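PDB 3CC1: putative alpha-N-acetylgalactosaminidase from Bacillus halodurans C-125, which probably hydrolyses terminal alpha-linked N-acetylgalactosamine residues from glycoconjugates, as a glycosidase with a TIM-barrel domain and a C-terminal beta sandwich. Local coordinates for residues G23-V31 and T84-N92; G111-P119 and Y165-Y173. One frame throughout, in Å; residues are numbered along the deposited sequence.

Interaction 1 of 2, residues G23-V31 and T84-N92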
loop_
_atom_site.group_PDB
_atom_site.type_symbol
_atom_site.label_atom_id
_atom_site.label_comp_id
_atom_site.label_asym_id
_atom_site.label_seq_id
_atom_site.Cartn_x
_atom_site.Cartn_y
_atom_site.Cartn_z
ATOM N N GLY A 23 6.986 30.916 12.715
ATOM C CA GLY A 23 5.682 30.768 12.120
ATOM C C GLY A 23 5.340 31.923 11.218
ATOM O O GLY A 23 6.137 32.308 10.338
ATOM N N ALA A 24 4.138 32.473 11.441
ATOM C CA ALA A 24 3.610 33.590 10.647
ATOM C C ALA A 24 4.058 34.963 11.206
ATOM O O ALA A 24 3.708 36.001 10.662
ATOM C CB ALA A 24 2.046 33.514 10.576
ATOM N N SER A 25 4.869 34.961 12.260
ATOM C CA SER A 25 5.025 36.157 13.107
ATOM C C SER A 25 6.442 36.753 13.173
ATOM O O SER A 25 6.733 37.568 14.071
ATOM C CB SER A 25 4.578 35.813 14.546
ATOM O OG SER A 25 5.610 35.102 15.217
ATOM N N VAL A 26 7.318 36.415 12.229
ATOM C CA VAL A 26 8.713 36.903 12.300
ATOM C C VAL A 26 8.774 38.439 12.321
ATOM O O VAL A 26 7.961 39.165 11.672
ATOM C CB VAL A 26 9.623 36.337 11.144
ATOM C CG1 VAL A 26 9.315 37.014 9.802
ATOM C CG2 VAL A 26 11.087 36.465 11.490
ATOM N N THR A 27 9.742 38.949 13.068
ATOM C CA THR A 27 9.988 40.393 13.094
ATOM C C THR A 27 11.196 40.755 12.278
ATOM O O THR A 27 12.048 39.920 11.938
ATOM C CB THR A 27 10.242 40.892 14.516
ATOM O OG1 THR A 27 11.514 40.418 14.935
ATOM C CG2 THR A 27 9.159 40.463 15.485
ATOM N N GLU A 28 11.302 42.041 11.989
ATOM C CA GLU A 28 12.399 42.575 11.182
ATOM C C GLU A 28 13.773 42.337 11.839
ATOM O O GLU A 28 14.751 42.023 11.180
ATOM C CB GLU A 28 12.123 44.062 11.006
ATOM C CG GLU A 28 13.196 44.955 10.659
ATOM C CD GLU A 28 12.652 46.403 10.607
ATOM O OE1 GLU A 28 11.596 46.612 9.981
ATOM O OE2 GLU A 28 13.251 47.312 11.239
ATOM N N GLU A 29 13.829 42.480 13.154
ATOM C CA GLU A 29 15.053 42.207 13.909
ATOM C C GLU A 29 15.470 40.740 13.797
ATOM O O GLU A 29 16.666 40.438 13.649
ATOM C CB GLU A 29 14.881 42.604 15.372
ATOM C CG GLU A 29 16.110 42.368 16.259
ATOM C CD GLU A 29 16.203 40.929 16.765
ATOM O OE1 GLU A 29 15.129 40.286 16.972
ATOM O OE2 GLU A 29 17.350 40.457 16.992
ATOM N N GLU A 30 14.486 39.837 13.808
ATOM C CA GLU A 30 14.747 38.408 13.672
ATOM C C GLU A 30 15.247 38.102 12.265
ATOM O O GLU A 30 16.215 37.345 12.094
ATOM C CB GLU A 30 13.537 37.555 14.054
ATOM C CG GLU A 30 13.285 37.551 15.536
ATOM C CD GLU A 30 11.846 37.228 15.928
ATOM O OE1 GLU A 30 10.964 37.209 15.063
ATOM O OE2 GLU A 30 11.602 36.987 17.135
ATOM N N VAL A 31 14.619 38.698 11.249
ATOM C CA VAL A 31 15.086 38.521 9.861
ATOM C C VAL A 31 16.531 39.023 9.670
ATOM O O VAL A 31 17.363 38.326 9.087
ATOM C CB VAL A 31 14.148 39.232 8.861
ATOM C CG1 VAL A 31 14.711 39.173 7.432
ATOM C CG2 VAL A 31 12.736 38.639 8.964
ATOM N N THR A 84 3.383 46.732 10.273
ATOM C CA THR A 84 4.349 47.723 10.752
ATOM C C THR A 84 4.775 47.567 12.217
ATOM O O THR A 84 5.788 48.081 12.599
ATOM C CB THR A 84 3.878 49.156 10.488
ATOM O OG1 THR A 84 2.554 49.315 11.011
ATOM C CG2 THR A 84 3.908 49.453 8.963
ATOM N N ASN A 85 4.047 46.808 13.023
ATOM C CA ASN A 85 4.518 46.468 14.378
ATOM C C ASN A 85 5.722 45.528 14.300
ATOM O O ASN A 85 6.702 45.657 15.038
ATOM C CB ASN A 85 3.385 45.846 15.210
ATOM C CG ASN A 85 2.780 44.588 14.569
ATOM O OD1 ASN A 85 2.539 44.542 13.382
ATOM N ND2 ASN A 85 2.521 43.579 15.378
ATOM N N ARG A 86 5.666 44.607 13.338
ATOM C CA ARG A 86 6.723 43.605 13.153
ATOM C C ARG A 86 7.841 44.147 12.261
ATOM O O ARG A 86 9.004 43.824 12.431
ATOM C CB ARG A 86 6.153 42.318 12.574
ATOM C CG ARG A 86 5.342 41.520 13.604
ATOM C CD ARG A 86 4.445 40.489 12.960
ATOM N NE ARG A 86 5.193 39.722 11.981
ATOM C CZ ARG A 86 4.658 39.060 10.964
ATOM N NH1 ARG A 86 3.325 39.022 10.807
ATOM N NH2 ARG A 86 5.468 38.453 10.093
ATOM N N PHE A 87 7.460 44.995 11.323
ATOM C CA PHE A 87 8.390 45.548 10.352
ATOM C C PHE A 87 8.335 47.079 10.399
ATOM O O PHE A 87 7.768 47.725 9.521
ATOM C CB PHE A 87 8.084 45.025 8.941
ATOM C CG PHE A 87 8.185 43.539 8.801
ATOM C CD1 PHE A 87 9.415 42.911 8.730
ATOM C CD2 PHE A 87 7.039 42.758 8.764
ATOM C CE1 PHE A 87 9.496 41.520 8.624
ATOM C CE2 PHE A 87 7.117 41.367 8.682
ATOM C CZ PHE A 87 8.341 40.761 8.603
ATOM N N PRO A 88 8.898 47.673 11.453
ATOM C CA PRO A 88 8.768 49.137 11.577
ATOM C C PRO A 88 9.412 49.930 10.442
ATOM O O PRO A 88 8.952 51.019 10.151
ATOM C CB PRO A 88 9.398 49.464 12.923
ATOM C CG PRO A 88 9.894 48.181 13.474
ATOM C CD PRO A 88 9.687 47.071 12.523
ATOM N N SER A 89 10.422 49.381 9.780
ATOM C CA SER A 89 11.049 50.087 8.651
ATOM C C SER A 89 10.093 50.188 7.454
ATOM O O SER A 89 10.343 50.947 6.525
ATOM C CB SER A 89 12.352 49.407 8.207
ATOM O OG SER A 89 12.129 48.067 7.695
ATOM N N ALA A 90 8.998 49.446 7.507
ATOM C CA ALA A 90 7.994 49.415 6.431
ATOM C C ALA A 90 7.078 50.629 6.466
ATOM O O ALA A 90 6.301 50.847 5.559
ATOM C CB ALA A 90 7.158 48.162 6.529
ATOM N N LYS A 91 7.149 51.392 7.544
ATOM C CA LYS A 91 6.199 52.486 7.761
ATOM C C LYS A 91 6.355 53.598 6.733
ATOM O O LYS A 91 7.384 53.721 6.057
ATOM C CB LYS A 91 6.365 53.086 9.149
ATOM C CG LYS A 91 5.822 52.218 10.264
ATOM C CD LYS A 91 6.244 52.804 11.582
ATOM C CE LYS A 91 5.704 51.981 12.743
ATOM N NZ LYS A 91 5.926 52.697 14.039
ATOM N N ASN A 92 5.296 54.388 6.612
ATOM C CA ASN A 92 5.321 55.582 5.768
ATOM C C ASN A 92 5.633 55.279 4.293
ATOM O O ASN A 92 6.295 56.057 3.593
ATOM C CB ASN A 92 6.317 56.604 6.351
ATOM C CG ASN A 92 5.918 57.068 7.757
ATOM O OD1 ASN A 92 6.121 56.345 8.748
ATOM N ND2 ASN A 92 5.375 58.280 7.852
#

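Interaction 2 of 2, residues G111-P119 and Y165-Y173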
loop_
_atom_site.group_PDB
_atom_site.type_symbol
_atom_site.label_atom_id
_atom_site.label_comp_id
_atom_site.label_asym_id
_atom_site.label_seq_id
_atom_site.Cartn_x
_atom_site.Cartn_y
_atom_site.Cartn_z
ATOM N N GLY A 111 13.427 37.166 -0.045
ATOM C CA GLY A 111 12.279 36.454 -0.543
ATOM C C GLY A 111 11.066 36.562 0.368
ATOM O O GLY A 111 11.186 36.808 1.573
ATOM N N ILE A 112 9.891 36.377 -0.234
ATOM C CA ILE A 112 8.620 36.324 0.497
ATOM C C ILE A 112 7.769 35.193 0.003
ATOM O O ILE A 112 7.938 34.712 -1.122
ATOM C CB ILE A 112 7.796 37.684 0.407
ATOM C CG1 ILE A 112 7.354 37.954 -1.029
ATOM C CG2 ILE A 112 8.638 38.874 0.970
ATOM C CD1 ILE A 112 6.599 39.293 -1.246
ATOM N N HIS A 113 6.849 34.750 0.871
ATOM C CA HIS A 113 5.728 33.884 0.451
ATOM C C HIS A 113 4.485 34.695 0.393
ATOM O O HIS A 113 4.226 35.515 1.254
ATOM C CB HIS A 113 5.466 32.719 1.424
ATOM C CG HIS A 113 6.466 31.608 1.363
ATOM N ND1 HIS A 113 6.114 30.283 1.579
ATOM C CD2 HIS A 113 7.812 31.624 1.192
ATOM C CE1 HIS A 113 7.203 29.533 1.465
ATOM N NE2 HIS A 113 8.247 30.321 1.243
ATOM N N ILE A 114 3.709 34.473 -0.654
ATOM C CA ILE A 114 2.406 35.054 -0.774
ATOM C C ILE A 114 1.373 33.923 -0.910
ATOM O O ILE A 114 1.713 32.809 -1.296
ATOM C CB ILE A 114 2.357 36.036 -1.966
ATOM C CG1 ILE A 114 2.418 35.286 -3.295
ATOM C CG2 ILE A 114 3.503 37.075 -1.844
ATOM C CD1 ILE A 114 2.293 36.171 -4.527
HETATM N N MSE A 115 0.109 34.242 -0.593
HETATM C CA MSE A 115 -1.032 33.393 -0.846
HETATM C C MSE A 115 -1.635 33.739 -2.203
HETATM O O MSE A 115 -1.700 34.912 -2.621
HETATM C CB MSE A 115 -2.103 33.620 0.221
HETATM C CG MSE A 115 -1.627 33.321 1.623
HETATM SE SE MSE A 115 -1.446 31.416 1.973
HETATM C CE MSE A 115 -3.266 30.838 1.539
ATOM N N ARG A 116 -1.994 32.704 -2.926
ATOM C CA ARG A 116 -2.724 32.856 -4.159
ATOM C C ARG A 116 -3.959 33.707 -3.941
ATOM O O ARG A 116 -4.676 33.526 -2.953
ATOM C CB ARG A 116 -3.188 31.485 -4.627
ATOM C CG ARG A 116 -4.044 31.488 -5.877
ATOM C CD ARG A 116 -4.659 30.103 -6.136
ATOM N NE ARG A 116 -5.579 29.680 -5.092
ATOM C CZ ARG A 116 -6.906 29.829 -5.146
ATOM N NH1 ARG A 116 -7.472 30.417 -6.173
ATOM N NH2 ARG A 116 -7.665 29.419 -4.158
ATOM N N GLY A 117 -4.226 34.572 -4.917
ATOM C CA GLY A 117 -5.491 35.315 -4.994
ATOM C C GLY A 117 -5.421 36.780 -4.616
ATOM O O GLY A 117 -4.392 37.465 -4.757
ATOM N N ILE A 118 -6.548 37.254 -4.120
ATOM C CA ILE A 118 -6.735 38.641 -3.794
ATOM C C ILE A 118 -7.408 38.691 -2.413
ATOM O O ILE A 118 -8.233 37.863 -2.106
ATOM C CB ILE A 118 -7.652 39.325 -4.860
ATOM C CG1 ILE A 118 -7.767 40.828 -4.606
ATOM C CG2 ILE A 118 -9.052 38.664 -4.909
ATOM C CD1 ILE A 118 -8.407 41.613 -5.769
ATOM N N PRO A 119 -7.042 39.650 -1.565
ATOM C CA PRO A 119 -7.554 39.522 -0.216
ATOM C C PRO A 119 -9.060 39.648 -0.146
ATOM O O PRO A 119 -9.652 40.416 -0.861
ATOM C CB PRO A 119 -6.892 40.707 0.508
ATOM C CG PRO A 119 -5.617 40.927 -0.245
ATOM C CD PRO A 119 -6.003 40.711 -1.671
ATOM N N TYR A 165 -4.331 42.943 -11.829
ATOM C CA TYR A 165 -4.116 42.746 -10.395
ATOM C C TYR A 165 -2.798 42.064 -10.101
ATOM O O TYR A 165 -1.998 42.554 -9.307
ATOM C CB TYR A 165 -5.265 41.971 -9.748
ATOM C CG TYR A 165 -5.035 41.855 -8.285
ATOM C CD1 TYR A 165 -5.073 42.981 -7.477
ATOM C CD2 TYR A 165 -4.651 40.664 -7.715
ATOM C CE1 TYR A 165 -4.774 42.911 -6.113
ATOM C CE2 TYR A 165 -4.382 40.575 -6.348
ATOM C CZ TYR A 165 -4.421 41.690 -5.549
ATOM O OH TYR A 165 -4.156 41.580 -4.170
ATOM N N TYR A 166 -2.551 40.941 -10.763
ATOM C CA TYR A 166 -1.300 40.215 -10.537
ATOM C C TYR A 166 -0.100 41.042 -10.985
ATOM O O TYR A 166 0.927 41.063 -10.335
ATOM C CB TYR A 166 -1.360 38.795 -11.163
ATOM C CG TYR A 166 -2.028 37.776 -10.240
ATOM C CD1 TYR A 166 -1.545 37.563 -8.975
ATOM C CD2 TYR A 166 -3.145 37.052 -10.630
ATOM C CE1 TYR A 166 -2.113 36.637 -8.134
ATOM C CE2 TYR A 166 -3.735 36.114 -9.784
ATOM C CZ TYR A 166 -3.220 35.908 -8.545
ATOM O OH TYR A 166 -3.793 34.964 -7.698
ATOM N N ASN A 167 -0.243 41.759 -12.088
ATOM C CA ASN A 167 0.816 42.645 -12.563
ATOM C C ASN A 167 1.191 43.636 -11.484
ATOM O O ASN A 167 2.377 43.866 -11.218
ATOM C CB ASN A 167 0.365 43.432 -13.806
ATOM C CG ASN A 167 0.352 42.586 -15.059
ATOM O OD1 ASN A 167 0.825 41.434 -15.054
ATOM N ND2 ASN A 167 -0.199 43.136 -16.135
ATOM N N SER A 168 0.158 44.199 -10.857
ATOM C CA SER A 168 0.314 45.215 -9.806
ATOM C C SER A 168 1.031 44.663 -8.575
ATOM O O SER A 168 1.741 45.388 -7.910
ATOM C CB SER A 168 -1.040 45.842 -9.402
ATOM O OG SER A 168 -1.775 45.061 -8.453
ATOM N N LEU A 169 0.863 43.372 -8.275
ATOM C CA LEU A 169 1.536 42.803 -7.073
ATOM C C LEU A 169 3.026 42.694 -7.337
ATOM O O LEU A 169 3.865 43.062 -6.512
ATOM C CB LEU A 169 0.976 41.412 -6.726
ATOM C CG LEU A 169 -0.486 41.291 -6.296
ATOM C CD1 LEU A 169 -0.685 39.872 -5.784
ATOM C CD2 LEU A 169 -0.837 42.327 -5.218
ATOM N N PHE A 170 3.362 42.176 -8.503
ATOM C CA PHE A 170 4.774 41.960 -8.857
ATOM C C PHE A 170 5.517 43.273 -9.137
ATOM O O PHE A 170 6.703 43.381 -8.846
ATOM C CB PHE A 170 4.920 40.912 -9.947
ATOM C CG PHE A 170 4.674 39.518 -9.412
ATOM C CD1 PHE A 170 5.695 38.836 -8.770
ATOM C CD2 PHE A 170 3.399 38.968 -9.415
ATOM C CE1 PHE A 170 5.473 37.590 -8.208
ATOM C CE2 PHE A 170 3.149 37.719 -8.841
ATOM C CZ PHE A 170 4.190 37.029 -8.233
ATOM N N GLU A 171 4.797 44.297 -9.574
ATOM C CA GLU A 171 5.362 45.656 -9.591
ATOM C C GLU A 171 5.703 46.130 -8.195
ATOM O O GLU A 171 6.775 46.688 -7.957
ATOM C CB GLU A 171 4.403 46.644 -10.241
ATOM C CG GLU A 171 4.336 46.521 -11.746
ATOM C CD GLU A 171 3.119 47.261 -12.356
ATOM O OE1 GLU A 171 2.489 48.103 -11.636
ATOM O OE2 GLU A 171 2.795 46.983 -13.555
ATOM N N LEU A 172 4.796 45.912 -7.253
ATOM C CA LEU A 172 5.046 46.269 -5.862
ATOM C C LEU A 172 6.274 45.535 -5.294
ATOM O O LEU A 172 7.157 46.132 -4.656
ATOM C CB LEU A 172 3.802 45.997 -5.008
ATOM C CG LEU A 172 3.831 46.469 -3.561
ATOM C CD1 LEU A 172 4.158 47.995 -3.452
ATOM C CD2 LEU A 172 2.472 46.114 -2.931
ATOM N N TYR A 173 6.337 44.240 -5.543
ATOM C CA TYR A 173 7.424 43.422 -5.036
ATOM C C TYR A 173 8.749 43.856 -5.687
ATOM O O TYR A 173 9.791 43.874 -5.028
ATOM C CB TYR A 173 7.147 41.918 -5.224
ATOM C CG TYR A 173 5.844 41.452 -4.609
ATOM C CD1 TYR A 173 5.304 42.114 -3.523
ATOM C CD2 TYR A 173 5.150 40.367 -5.131
ATOM C CE1 TYR A 173 4.091 41.720 -2.970
ATOM C CE2 TYR A 173 3.908 39.968 -4.595
ATOM C CZ TYR A 173 3.395 40.637 -3.513
ATOM O OH TYR A 173 2.214 40.260 -2.920
#

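Interaction 1 of 2, residues G23-V31 and T84-N92
A bend at the third side-chain torsion of Arg86 (chi3 48°) turns its guanidinium across the 24-26 turn, while Glu28, with CG trans to the backbone N (chi1 159°) and the chain extended beyond it, carries its carboxylate to Ser89. Arg86 grips a single carbonyl oxygen side-on, with NE 2.8 Å and NH2 3.0 Å from Val26 O, which sits at the edge of the guanidinium in its plane. NH2 uses a lone pair in the carbonyl plane; NE comes from above that plane. Ser25 CA lies over one guanidinium face, and NH1 bonds to Gln55 O, so the group is held at several points. Next to it, Glu28 N donates to Arg86 O at 2.9 Å. Glu28 OE1 accepts twice: from Ser89 N (3.0 Å) on its syn lone pair and from Ser89 OG (2.8 Å), well above the carboxylate plane. The Phe87 ring brings CD1 to 3.7 Å from Glu28 CB and also packs on Val52 and Leu99. Thr27, the N-cap, and Glu30 bond reciprocally through side chain and backbone N, a capping box that opens helix 28-41, which packs on strand 49-52 of the TIM-barrel sheet through Val31.

Interaction 2 of 2, residues G111-P119 and Y165-Y173
Tyr165 and Ile118 make a close fit at one end of this contact: Ile118 CD1 stands 3.9 Å from the centroid of the Tyr165 ring, almost on the ring normal, a CH-pi contact over the face. With CG trans to the backbone N (chi1 -177°), Tyr165 is directed at Gly117 and strand 118-119, where its edge carbon CE2 comes to 3.5 Å from Gly117 O and its OH to 3.2 Å from Pro119 CD; that hydroxyl is bonded to Gly78 O. Beside it, Tyr166 OH takes a weak, bent hydrogen bond from Gly117 N (2.8 Å, 129°) and bonds also to Glu198, which in turn pairs with Arg116. At the backbone angles of Gly117 a side chain would be jammed against the carbonyl oxygen of the residue before. Strand 109-115 and helix 162-175 run nearly antiparallel, 155° between the axes of the segments, as befits a beta-alpha-beta crossover of the TIM barrel in which the chain continues into strand 180-184, the parallel neighbour of 109-115. Further along, Ile112 CD1 makes a CH-pi contact over one face of the Tyr173 ring, 3.9 Å from its centroid, with Leu169 O over the opposite face, and Ile114 CG2 lies 3.6 Å from Tyr173 OH. Looser is the meeting of Ile114 CD1 with Phe170 CZ, at 4.3 Å and oblique to the ring, which packs on Val181 and Ala205 as well. The solvent side is the helix face turned away from the strand, where Glu171 is exposed and Asn167 partly so.

How the interactions relate
Interaction 1 is partly buried at the barrel's periphery, whereas every touching residue of interaction 2 is buried. Their centres lie 18 Å apart and their nearest atoms about 7 Å, so they do not touch, yet they meet neighbouring strands of one parallel sheet: Val26, Val31 and Phe87 of interaction 1 pack on strand 49-52, which pairs with strand 109-115 of interaction 2. The chemistry follows the place. Around the start of helix 28-41, the segments are joined by hydrogen bonds in which an arginine, a glutamate, a serine and backbone groups take part; between strand 109-115 and helix 162-175, isoleucines meet aromatic rings, and the one hydrogen bond across the segments is weak.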